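Local coordinates for TetR/AcrR family transcriptional regulator (Bradyrhizobium diazoefficiens, PDB 6G8G), which probably represses transcription as a TetR-type DNA-binding regulator and is probably released from DNA by flavonoid inducers such as genistein, which is bound here, at residues E78-D83 with R111-F116; A96-A101 with Q197-G202; Q103-F108 with G177-L182; L172-G177 with K204-A209. One frame throughout, in Å; residues are numbered along the deposited sequence.

Contact 1: residues E78-D83 with R111-F116; sequences ESLQRD and RKDVAF
Leu80 sends its two methyls to different partners: CD2 makes the apolar part, against the stem of Lys112. CB of that lysine is 3.9 Å from Leu80 CD2, with its CD at a similar range. Leu80, in the last turn of helix 65-82, points toward the other segment, and CG anti to the carbonyl carbon (chi1 -67°) keeps the fork over the turn before helix 114-121. Backbone spacing is wide, 8.3 Å between the CA atoms of Leu80 and Lys112, and the Leu80 side chain bridges it.

The second kind of contact sets carbon against oxygen. Leu80 CD1 sits 3.5 Å from Asp113 OD1, a van der Waals touch between a methyl and a carboxylate that gives the oxygen no proton. The ammonium group of Lys112 turns off from the leucine, its chain bent at the last torsion, and its NZ stays 6.1 Å from Asp83 OD2, too far for a salt bridge though the charges are opposite.

Backbone bonds fix the turn itself. Arg111, with positive phi, is the C-prime residue of a Schellman motif closing helix 93-109, in which Lys112 N bonds to Thr107 O and Arg111 N to Phe108 O. This turn lies in the C-terminal, ligand-binding region of the TetR-type fold, with the Asp113 side chain about 6 Å from genistein.

With one leucine against a lysine stem and a carboxylate, the chemistry implies a modest surface attachment between helix 65-82 and the turn, held by van der Waals contact, without a polar bond between the two segments.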
# COMPACT_ATOMS: atom_id res chain seq x y z
N GLU A 78 -7.61 18.22 -3.64
CA GLU A 78 -9.00 18.73 -3.81
C GLU A 78 -9.55 18.20 -5.12
O GLU A 78 -10.73 17.89 -5.22
CB GLU A 78 -9.17 20.26 -3.80
CG GLU A 78 -8.39 21.00 -2.68
CD GLU A 78 -9.12 22.19 -1.99
OE1 GLU A 78 -9.26 23.24 -2.65
OE2 GLU A 78 -9.44 22.13 -0.76
N SER A 79 -8.69 18.12 -6.12
CA SER A 79 -9.09 17.71 -7.46
C SER A 79 -9.53 16.25 -7.52
O SER A 79 -10.63 15.96 -7.98
CB SER A 79 -7.91 17.94 -8.41
OG SER A 79 -8.29 17.73 -9.75
N LEU A 80 -8.69 15.36 -6.98
CA LEU A 80 -9.05 13.91 -6.83
C LEU A 80 -10.34 13.70 -6.04
O LEU A 80 -11.17 12.88 -6.40
CB LEU A 80 -7.89 13.11 -6.22
CG LEU A 80 -6.69 13.04 -7.20
CD1 LEU A 80 -5.37 12.68 -6.51
CD2 LEU A 80 -7.01 12.09 -8.35
N GLN A 81 -10.56 14.53 -5.04
CA GLN A 81 -11.79 14.44 -4.25
C GLN A 81 -13.08 14.78 -5.00
O GLN A 81 -14.15 14.25 -4.68
CB GLN A 81 -11.66 15.30 -3.00
CG GLN A 81 -10.69 14.74 -1.99
CD GLN A 81 -11.28 13.54 -1.28
OE1 GLN A 81 -12.39 13.62 -0.73
NE2 GLN A 81 -10.56 12.42 -1.31
N ARG A 82 -12.99 15.66 -6.00
CA ARG A 82 -14.17 16.02 -6.80
C ARG A 82 -14.55 14.94 -7.79
O ARG A 82 -15.69 14.87 -8.21
CB ARG A 82 -13.94 17.34 -7.54
CG ARG A 82 -13.68 18.54 -6.64
CD ARG A 82 -13.77 19.90 -7.36
NE ARG A 82 -12.48 20.58 -7.18
CZ ARG A 82 -11.53 20.69 -8.12
NH1 ARG A 82 -11.69 20.21 -9.36
NH2 ARG A 82 -10.38 21.29 -7.82
N ASP A 83 -13.60 14.11 -8.17
CA ASP A 83 -13.92 12.96 -9.00
C ASP A 83 -14.65 11.85 -8.24
O ASP A 83 -14.92 10.78 -8.79
CB ASP A 83 -12.63 12.37 -9.63
CG ASP A 83 -11.86 13.40 -10.46
OD1 ASP A 83 -12.39 14.51 -10.74
OD2 ASP A 83 -10.70 13.09 -10.83
N ARG A 111 -3.12 5.21 -11.63
CA ARG A 111 -1.94 5.69 -10.94
C ARG A 111 -1.93 7.19 -10.79
O ARG A 111 -0.93 7.84 -11.08
CB ARG A 111 -0.70 5.22 -11.66
CG ARG A 111 -0.66 3.73 -11.91
CD ARG A 111 0.72 3.39 -12.36
NE ARG A 111 0.76 2.02 -12.82
CZ ARG A 111 1.86 1.28 -12.85
NH1 ARG A 111 1.79 0.01 -13.27
NH2 ARG A 111 3.04 1.79 -12.45
N LYS A 112 -3.03 7.74 -10.30
CA LYS A 112 -3.15 9.18 -10.15
C LYS A 112 -2.50 9.72 -8.85
O LYS A 112 -2.38 10.91 -8.71
CB LYS A 112 -4.63 9.59 -10.23
CG LYS A 112 -5.36 9.15 -11.51
CD LYS A 112 -6.58 10.03 -11.79
CE LYS A 112 -7.67 9.41 -12.70
NZ LYS A 112 -7.37 9.21 -14.16
N ASP A 113 -2.04 8.85 -7.94
CA ASP A 113 -1.52 9.23 -6.61
C ASP A 113 0.01 9.10 -6.64
O ASP A 113 0.73 9.60 -5.75
CB ASP A 113 -2.15 8.33 -5.51
CG ASP A 113 -3.25 9.04 -4.70
OD1 ASP A 113 -3.43 10.29 -4.78
OD2 ASP A 113 -3.92 8.34 -3.92
N VAL A 114 0.53 8.47 -7.69
CA VAL A 114 1.82 7.80 -7.60
C VAL A 114 3.03 8.74 -7.61
O VAL A 114 3.94 8.58 -6.78
CB VAL A 114 1.97 6.74 -8.69
CG1 VAL A 114 3.36 6.12 -8.67
CG2 VAL A 114 0.92 5.66 -8.51
N ALA A 115 3.02 9.72 -8.50
CA ALA A 115 4.05 10.73 -8.52
C ALA A 115 4.20 11.41 -7.15
O ALA A 115 5.33 11.55 -6.63
CB ALA A 115 3.73 11.76 -9.56
N PHE A 116 3.09 11.83 -6.57
CA PHE A 116 3.13 12.48 -5.24
C PHE A 116 3.74 11.62 -4.19
O PHE A 116 4.57 12.06 -3.38
CB PHE A 116 1.75 12.88 -4.76
CG PHE A 116 1.40 14.29 -5.08
CD1 PHE A 116 1.95 15.32 -4.34
CD2 PHE A 116 0.58 14.58 -6.13
CE1 PHE A 116 1.69 16.61 -4.62
CE2 PHE A 116 0.29 15.89 -6.41
CZ PHE A 116 0.85 16.91 -5.66

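Contact 2: residues A96-A101 with Q197-G202; sequences ALRDFA and QEIEAG
Ile199 and Ala101 form the closely packed half of this contact. The CB of Ala101 meets Ile199 CG2 at 3.9 Å and lies almost as near to CG1, so the small side chain faces the base of the branched one. CG2 of Ile199 also reaches the CG of Arg98 at 4.0 Å, the two side chains crossing at about a right angle. Both Ala101 and Ile199 are buried, and Ala101 is backed further by Phe171 and Val175 of helix 164-176.

The segments belong to helices 93-109 and 192-210 of the all-helical C-terminal domain of a TetR-family regulator, and run at 132° with their axes 10.0 Å apart at closest approach.

Toward the partly exposed side the packing gives way to charge. Arg98 extends from its helix and bends at chi3 (-58°), bringing the edge of the guanidinium to Glu200, whose own chain bends at chi2. NH2 donates to Glu200 OE1 at 3.0 Å, near the guanidinium plane and on the syn lone pair of the oxygen; NE adds a weak bond to OE1 at 3.5 Å. The guanidinium and carboxylate planes are 33° apart, and a single oxygen takes both donors. A methionine in place of Arg98 would probably leave the Glu200 carboxylate without its cationic mate. The Arg98 side chain also packs on Glu196 and Leu203 of helix 192-210.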
# COMPACT_ATOMS: atom_id res chain seq x y z
N ALA A 96 -24.96 2.57 -4.43
CA ALA A 96 -24.25 3.76 -4.00
C ALA A 96 -22.81 3.41 -3.61
O ALA A 96 -21.86 4.10 -4.02
CB ALA A 96 -24.98 4.39 -2.85
N LEU A 97 -22.66 2.35 -2.84
CA LEU A 97 -21.35 1.90 -2.45
C LEU A 97 -20.59 1.41 -3.66
O LEU A 97 -19.39 1.64 -3.79
CB LEU A 97 -21.46 0.79 -1.41
CG LEU A 97 -21.98 1.26 -0.06
CD1 LEU A 97 -22.34 0.09 0.83
CD2 LEU A 97 -20.99 2.16 0.65
N ARG A 98 -21.29 0.71 -4.53
CA ARG A 98 -20.66 0.10 -5.66
C ARG A 98 -20.10 1.21 -6.49
O ARG A 98 -18.97 1.15 -6.96
CB ARG A 98 -21.66 -0.78 -6.41
CG ARG A 98 -21.09 -1.44 -7.64
CD ARG A 98 -22.01 -2.42 -8.37
NE ARG A 98 -22.47 -3.50 -7.51
CZ ARG A 98 -23.70 -3.64 -7.04
NH1 ARG A 98 -24.66 -2.77 -7.36
NH2 ARG A 98 -23.96 -4.68 -6.26
N ASP A 99 -20.85 2.30 -6.61
CA ASP A 99 -20.40 3.42 -7.44
C ASP A 99 -19.19 4.14 -6.80
O ASP A 99 -18.22 4.50 -7.46
CB ASP A 99 -21.57 4.37 -7.71
CG ASP A 99 -21.19 5.56 -8.58
OD1 ASP A 99 -20.42 5.37 -9.56
OD2 ASP A 99 -21.62 6.70 -8.28
N PHE A 100 -19.23 4.31 -5.49
CA PHE A 100 -18.15 4.96 -4.80
C PHE A 100 -16.88 4.12 -4.93
O PHE A 100 -15.81 4.62 -5.24
CB PHE A 100 -18.53 5.14 -3.33
CG PHE A 100 -17.55 5.98 -2.56
CD1 PHE A 100 -17.70 7.36 -2.50
CD2 PHE A 100 -16.49 5.41 -1.90
CE1 PHE A 100 -16.81 8.14 -1.80
CE2 PHE A 100 -15.60 6.19 -1.18
CZ PHE A 100 -15.75 7.56 -1.14
N ALA A 101 -17.03 2.82 -4.71
CA ALA A 101 -15.92 1.92 -4.87
C ALA A 101 -15.34 2.03 -6.26
O ALA A 101 -14.13 2.13 -6.41
CB ALA A 101 -16.37 0.50 -4.61
N GLN A 197 -15.67 -7.38 -10.34
CA GLN A 197 -15.53 -8.55 -9.49
C GLN A 197 -14.84 -8.21 -8.18
O GLN A 197 -15.23 -8.72 -7.13
CB GLN A 197 -14.79 -9.66 -10.20
CG GLN A 197 -15.65 -10.41 -11.20
CD GLN A 197 -14.84 -11.28 -12.16
OE1 GLN A 197 -13.72 -11.70 -11.88
NE2 GLN A 197 -15.44 -11.56 -13.31
N GLU A 198 -13.82 -7.38 -8.26
CA GLU A 198 -13.09 -6.90 -7.07
C GLU A 198 -14.01 -6.17 -6.12
O GLU A 198 -14.00 -6.39 -4.89
CB GLU A 198 -11.95 -5.96 -7.46
CG GLU A 198 -10.83 -6.66 -8.25
CD GLU A 198 -10.18 -7.83 -7.51
OE1 GLU A 198 -9.92 -7.67 -6.32
OE2 GLU A 198 -9.92 -8.89 -8.12
N ILE A 199 -14.85 -5.34 -6.70
CA ILE A 199 -15.79 -4.55 -5.93
C ILE A 199 -16.87 -5.41 -5.34
O ILE A 199 -17.22 -5.23 -4.20
CB ILE A 199 -16.47 -3.51 -6.82
CG1 ILE A 199 -15.46 -2.45 -7.22
CG2 ILE A 199 -17.63 -2.86 -6.09
CD1 ILE A 199 -15.98 -1.53 -8.29
N GLU A 200 -17.41 -6.32 -6.14
CA GLU A 200 -18.53 -7.11 -5.71
C GLU A 200 -18.09 -7.98 -4.53
O GLU A 200 -18.84 -8.15 -3.56
CB GLU A 200 -19.09 -7.95 -6.86
CG GLU A 200 -20.37 -8.70 -6.50
CD GLU A 200 -21.42 -7.80 -5.85
OE1 GLU A 200 -21.71 -6.70 -6.43
OE2 GLU A 200 -21.95 -8.19 -4.77
N ALA A 201 -16.86 -8.50 -4.58
CA ALA A 201 -16.34 -9.33 -3.50
C ALA A 201 -16.22 -8.56 -2.19
O ALA A 201 -16.61 -9.06 -1.13
CB ALA A 201 -15.00 -9.91 -3.90
N GLY A 202 -15.67 -7.34 -2.28
CA GLY A 202 -15.48 -6.47 -1.11
C GLY A 202 -16.77 -6.00 -0.48
O GLY A 202 -16.94 -5.99 0.74

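Contact 3: residues Q103-F108 with G177-L182; sequences QYLHTF and GELPLL. With GEN (genistein), chain G.
With CG anti to its carbonyl carbon (chi1 -79°), Phe108 swings its ring off helix 93-109 to meet Pro180, whose CG lies 4.0 Å from Phe108 CE1 at an oblique angle to the ring. Leu181 already faces genistein from its place on the helix, and CG anti to the backbone N (chi1 176°) spreads its two methyls over the fused rings.

The ligand is thus held by apolar surfaces on this side. Pro180 CB presses on C11 of the phenol ring at 3.6 Å, while Leu181 CD1 touches C1 of the fused ring system at 3.5 Å and CD2 reaches C3 at 3.7 Å. Hydroxyl oxygen O14 of genistein comes in the plane of the Phe108 ring, at its edge, 3.7 Å from CE1. A serine replacing Leu181 would probably leave C1 and C3 of genistein without their apolar cover and let the fused rings shift.

Away from the ligand, Leu105 CD2 meets Leu179 CD1 at 4.3 Å. Leu105 also leans on Val175 of helix 164-176 and Ile199 of helix 192-210, while Leu181 packs on Val117 of the second subunit, so helix 179-185 lies between helix 93-109 and the partner chain.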
# COMPACT_ATOMS: atom_id res chain seq x y z
N GLN A 103 -15.24 4.44 -8.36
CA GLN A 103 -14.47 5.66 -8.62
C GLN A 103 -13.19 5.63 -7.82
O GLN A 103 -12.16 6.07 -8.29
CB GLN A 103 -15.27 6.93 -8.32
CG GLN A 103 -16.53 7.16 -9.19
CD GLN A 103 -16.37 6.75 -10.64
OE1 GLN A 103 -17.15 5.92 -11.16
NE2 GLN A 103 -15.37 7.31 -11.31
N TYR A 104 -13.24 5.06 -6.63
CA TYR A 104 -12.06 4.91 -5.75
C TYR A 104 -10.97 4.09 -6.40
O TYR A 104 -9.81 4.48 -6.42
CB TYR A 104 -12.49 4.23 -4.48
CG TYR A 104 -11.43 4.02 -3.47
CD1 TYR A 104 -10.70 5.08 -2.98
CD2 TYR A 104 -11.17 2.77 -2.99
CE1 TYR A 104 -9.72 4.89 -2.03
CE2 TYR A 104 -10.19 2.55 -2.04
CZ TYR A 104 -9.47 3.62 -1.55
OH TYR A 104 -8.46 3.39 -0.64
N LEU A 105 -11.33 2.96 -6.99
CA LEU A 105 -10.33 2.15 -7.64
C LEU A 105 -9.79 2.79 -8.89
O LEU A 105 -8.66 2.51 -9.25
CB LEU A 105 -10.89 0.77 -7.98
CG LEU A 105 -11.25 -0.05 -6.76
CD1 LEU A 105 -11.70 -1.42 -7.20
CD2 LEU A 105 -10.11 -0.19 -5.77
N HIS A 106 -10.59 3.60 -9.58
CA HIS A 106 -10.09 4.27 -10.77
C HIS A 106 -8.76 4.98 -10.47
O HIS A 106 -7.79 4.92 -11.24
CB HIS A 106 -11.16 5.30 -11.20
CG HIS A 106 -10.77 6.18 -12.35
ND1 HIS A 106 -10.79 5.75 -13.67
CD2 HIS A 106 -10.38 7.47 -12.37
CE1 HIS A 106 -10.39 6.76 -14.45
NE2 HIS A 106 -10.14 7.81 -13.68
N THR A 107 -8.73 5.65 -9.33
CA THR A 107 -7.53 6.34 -8.92
C THR A 107 -6.32 5.46 -8.90
O THR A 107 -5.23 5.86 -9.26
CB THR A 107 -7.69 6.81 -7.47
OG1 THR A 107 -8.59 7.91 -7.45
CG2 THR A 107 -6.35 7.20 -6.82
N PHE A 108 -6.47 4.29 -8.35
CA PHE A 108 -5.33 3.39 -8.23
C PHE A 108 -4.90 2.86 -9.56
O PHE A 108 -3.72 2.81 -9.86
CB PHE A 108 -5.67 2.21 -7.35
CG PHE A 108 -5.62 2.53 -5.94
CD1 PHE A 108 -4.43 2.59 -5.31
CD2 PHE A 108 -6.77 2.78 -5.22
CE1 PHE A 108 -4.36 2.88 -3.95
CE2 PHE A 108 -6.73 3.10 -3.87
CZ PHE A 108 -5.51 3.14 -3.23
N GLY A 177 -8.10 -4.11 -1.28
CA GLY A 177 -7.37 -5.33 -1.02
C GLY A 177 -5.90 -5.23 -1.33
O GLY A 177 -5.16 -4.49 -0.71
N GLU A 178 -5.56 -5.95 -2.37
CA GLU A 178 -4.21 -6.27 -2.72
C GLU A 178 -3.78 -5.48 -3.96
O GLU A 178 -2.65 -5.61 -4.42
CB GLU A 178 -4.25 -7.72 -3.14
CG GLU A 178 -3.24 -8.62 -2.54
CD GLU A 178 -3.23 -9.96 -3.29
OE1 GLU A 178 -4.10 -10.20 -4.19
OE2 GLU A 178 -2.32 -10.75 -2.97
N LEU A 179 -4.71 -4.73 -4.57
CA LEU A 179 -4.47 -4.23 -5.90
C LEU A 179 -3.38 -3.21 -5.92
O LEU A 179 -2.62 -3.18 -6.86
CB LEU A 179 -5.73 -3.66 -6.55
CG LEU A 179 -6.88 -4.67 -6.58
CD1 LEU A 179 -8.20 -3.93 -6.69
CD2 LEU A 179 -6.73 -5.65 -7.75
N PRO A 180 -3.29 -2.39 -4.89
CA PRO A 180 -2.26 -1.38 -4.96
C PRO A 180 -0.88 -2.01 -5.14
O PRO A 180 -0.07 -1.53 -5.91
CB PRO A 180 -2.34 -0.70 -3.60
CG PRO A 180 -3.70 -0.98 -3.09
CD PRO A 180 -4.18 -2.23 -3.73
N LEU A 181 -0.66 -3.11 -4.42
CA LEU A 181 0.57 -3.87 -4.51
C LEU A 181 0.76 -4.48 -5.89
O LEU A 181 1.81 -4.31 -6.50
CB LEU A 181 0.58 -5.02 -3.49
CG LEU A 181 1.82 -5.93 -3.61
CD1 LEU A 181 3.05 -5.19 -3.11
CD2 LEU A 181 1.60 -7.20 -2.83
N LEU A 182 -0.25 -5.16 -6.39
CA LEU A 182 -0.18 -5.72 -7.73
C LEU A 182 0.15 -4.66 -8.80
O LEU A 182 0.97 -4.87 -9.68
CB LEU A 182 -1.49 -6.40 -8.04
CG LEU A 182 -1.71 -7.63 -7.17
CD1 LEU A 182 -3.11 -8.22 -7.33
CD2 LEU A 182 -0.70 -8.70 -7.53
C1 GEN G . 3.56 -4.25 0.22
C2 GEN G . 3.03 -5.54 0.59
O2 GEN G . 3.86 -6.59 0.92
C3 GEN G . 1.67 -5.83 0.65
C4 GEN G . 0.76 -4.85 0.34
O4 GEN G . -0.55 -5.20 0.41
C5 GEN G . 1.27 -3.49 -0.07
C6 GEN G . 0.35 -2.40 -0.42
O6 GEN G . -0.88 -2.66 -0.35
C7 GEN G . 0.95 -1.08 -0.89
C8 GEN G . 2.37 -0.88 -0.88
O9 GEN G . 3.20 -1.88 -0.53
C10 GEN G . 2.73 -3.16 -0.13
C11 GEN G . 0.02 0.09 -1.04
C12 GEN G . 0.28 1.32 -1.66
C13 GEN G . -0.70 2.34 -1.52
C14 GEN G . -1.86 2.19 -0.70
O14 GEN G . -2.79 3.19 -0.57
C15 GEN G . -2.08 1.01 -0.01
C16 GEN G . -1.13 0.01 -0.15

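Contact 4: residues L172-G177 with K204-A209; sequences LSLVRG and KFFLKA
Leu174 and Phe206 mark the closest backbone approach of the two segments, at 7.6 Å between CA atoms. Residues 172-176 are the last turn of helix 164-176, and Gly177, the first residue beyond it, leaves helical geometry with a positive phi of 44°, a value that favours glycine; its N still bonds to Ser173 O. Segment 204-209 is helical throughout and lies near the end of helix 192-210, with Lys208 N bonded to Lys204 O and Ala209 N to Phe205 O.

Leu174 alone of its segment touches residues 204-209. Its CG is anti to the carbonyl carbon (chi1 -71°), and the fork points at the turn carrying the two phenylalanines. CD1 meets Phe205 CD1 at 3.9 Å and CD2 reaches the same ring atom at 4.0 Å, so both methyls lie close to one ring carbon, CD1 oblique to the ring, the side chains crossing at about a right angle. Toward Phe206 the touch is at the root of the side chain: Leu174 CD1 is 4.2 Å from CB and lies near the plane of the ring, at its edge.

The Phe206 ring packs edge-to-face with Phe171 one turn back on helix 164-176, and across the dimer interface Phe206 packs on Phe205 of the second subunit, while Ala209 meets its counterpart there. Both helices thus reach the second subunit, consistent with the dimerisation role of the C-terminal domain in TetR-family regulators.

All three touching residues are buried and the contact is purely apolar, which implies joining by dispersion and the exclusion of water.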
# COMPACT_ATOMS: atom_id res chain seq x y z
N LEU A 172 -13.02 0.30 2.45
CA LEU A 172 -12.00 0.63 1.49
C LEU A 172 -10.85 -0.36 1.52
O LEU A 172 -10.39 -0.80 0.47
CB LEU A 172 -11.50 2.05 1.73
CG LEU A 172 -12.58 3.13 1.54
CD1 LEU A 172 -12.14 4.45 2.15
CD2 LEU A 172 -12.90 3.33 0.07
N SER A 173 -10.42 -0.79 2.69
CA SER A 173 -9.44 -1.88 2.75
C SER A 173 -9.93 -3.15 2.03
O SER A 173 -9.16 -3.78 1.35
CB SER A 173 -9.09 -2.21 4.17
OG SER A 173 -8.58 -1.04 4.78
N LEU A 174 -11.20 -3.49 2.15
CA LEU A 174 -11.70 -4.67 1.49
C LEU A 174 -11.66 -4.56 -0.02
O LEU A 174 -11.22 -5.46 -0.70
CB LEU A 174 -13.12 -4.97 1.91
CG LEU A 174 -13.18 -5.45 3.34
CD1 LEU A 174 -14.60 -5.40 3.86
CD2 LEU A 174 -12.62 -6.87 3.44
N VAL A 175 -12.12 -3.44 -0.53
CA VAL A 175 -12.31 -3.23 -1.94
C VAL A 175 -10.96 -3.06 -2.61
O VAL A 175 -10.72 -3.50 -3.73
CB VAL A 175 -13.20 -2.00 -2.11
CG1 VAL A 175 -12.75 -1.13 -3.26
CG2 VAL A 175 -14.62 -2.43 -2.30
N ARG A 176 -10.09 -2.37 -1.90
CA ARG A 176 -8.74 -2.09 -2.39
C ARG A 176 -7.94 -3.37 -2.36
O ARG A 176 -7.19 -3.66 -3.25
CB ARG A 176 -8.12 -1.06 -1.43
CG ARG A 176 -6.75 -0.58 -1.76
CD ARG A 176 -6.40 0.60 -0.88
NE ARG A 176 -6.15 0.19 0.49
CZ ARG A 176 -6.76 0.67 1.56
NH1 ARG A 176 -7.70 1.59 1.45
NH2 ARG A 176 -6.43 0.24 2.75
N GLY A 177 -8.10 -4.11 -1.28
CA GLY A 177 -7.37 -5.33 -1.02
C GLY A 177 -5.90 -5.23 -1.33
O GLY A 177 -5.16 -4.49 -0.71
N LYS A 204 -19.80 -7.48 -0.93
CA LYS A 204 -20.57 -8.61 -0.45
C LYS A 204 -20.16 -8.84 0.99
O LYS A 204 -21.00 -9.07 1.86
CB LYS A 204 -20.28 -9.85 -1.29
CG LYS A 204 -21.46 -10.78 -1.45
CD LYS A 204 -21.24 -11.87 -2.49
CE LYS A 204 -21.89 -11.36 -3.79
NZ LYS A 204 -21.87 -12.31 -4.93
N PHE A 205 -18.87 -8.77 1.24
CA PHE A 205 -18.32 -9.07 2.54
C PHE A 205 -18.66 -7.99 3.54
O PHE A 205 -19.05 -8.25 4.68
CB PHE A 205 -16.80 -9.19 2.41
CG PHE A 205 -16.13 -9.77 3.63
CD1 PHE A 205 -15.80 -8.98 4.70
CD2 PHE A 205 -15.80 -11.12 3.68
CE1 PHE A 205 -15.18 -9.52 5.81
CE2 PHE A 205 -15.16 -11.66 4.78
CZ PHE A 205 -14.85 -10.86 5.85
N PHE A 206 -18.47 -6.74 3.13
CA PHE A 206 -18.81 -5.62 3.95
C PHE A 206 -20.25 -5.69 4.42
O PHE A 206 -20.55 -5.40 5.59
CB PHE A 206 -18.63 -4.35 3.17
CG PHE A 206 -18.91 -3.13 3.97
CD1 PHE A 206 -18.03 -2.73 4.93
CD2 PHE A 206 -20.06 -2.43 3.78
CE1 PHE A 206 -18.27 -1.62 5.69
CE2 PHE A 206 -20.31 -1.32 4.55
CZ PHE A 206 -19.42 -0.91 5.50
N LEU A 207 -21.14 -6.08 3.52
CA LEU A 207 -22.55 -6.18 3.85
C LEU A 207 -22.83 -7.41 4.75
O LEU A 207 -23.65 -7.32 5.65
CB LEU A 207 -23.41 -6.20 2.58
CG LEU A 207 -23.39 -4.96 1.70
CD1 LEU A 207 -24.18 -5.14 0.41
CD2 LEU A 207 -23.93 -3.75 2.45
N LYS A 208 -22.19 -8.56 4.49
CA LYS A 208 -22.30 -9.70 5.41
C LYS A 208 -22.00 -9.23 6.83
O LYS A 208 -22.75 -9.51 7.73
CB LYS A 208 -21.38 -10.87 5.03
CG LYS A 208 -22.07 -12.05 4.38
CD LYS A 208 -21.04 -13.03 3.79
CE LYS A 208 -20.38 -13.94 4.87
NZ LYS A 208 -20.08 -15.37 4.52
N ALA A 209 -20.99 -8.43 7.04
CA ALA A 209 -20.69 -7.98 8.39
C ALA A 209 -21.59 -6.85 8.95
O ALA A 209 -21.67 -6.73 10.16
CB ALA A 209 -19.25 -7.51 8.45

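Contact 1 is the surface member of the set, mixed in chemistry, whereas contacts 3 and 4 are buried and apolar; contact 2 stands between, with a buried core and a salt bridge at its partly exposed side. Helix 93-109 serves contacts 2 and 3, helix 192-210 serves contacts 2 and 4, and Gly177 belongs to both 3 and 4. Contacts 2 and 4 lie nearest, centres 8 Å apart, while contacts 1 and 4 are 22 Å apart. Genistein touches contact 3, which contact 1 adjoins through a probable hydrogen bond of Lys112 N to Thr107 O. Tyr104 OH and Arg176 NH1 tie contact 3 to contact 4, adding a polar link between two apolar contacts.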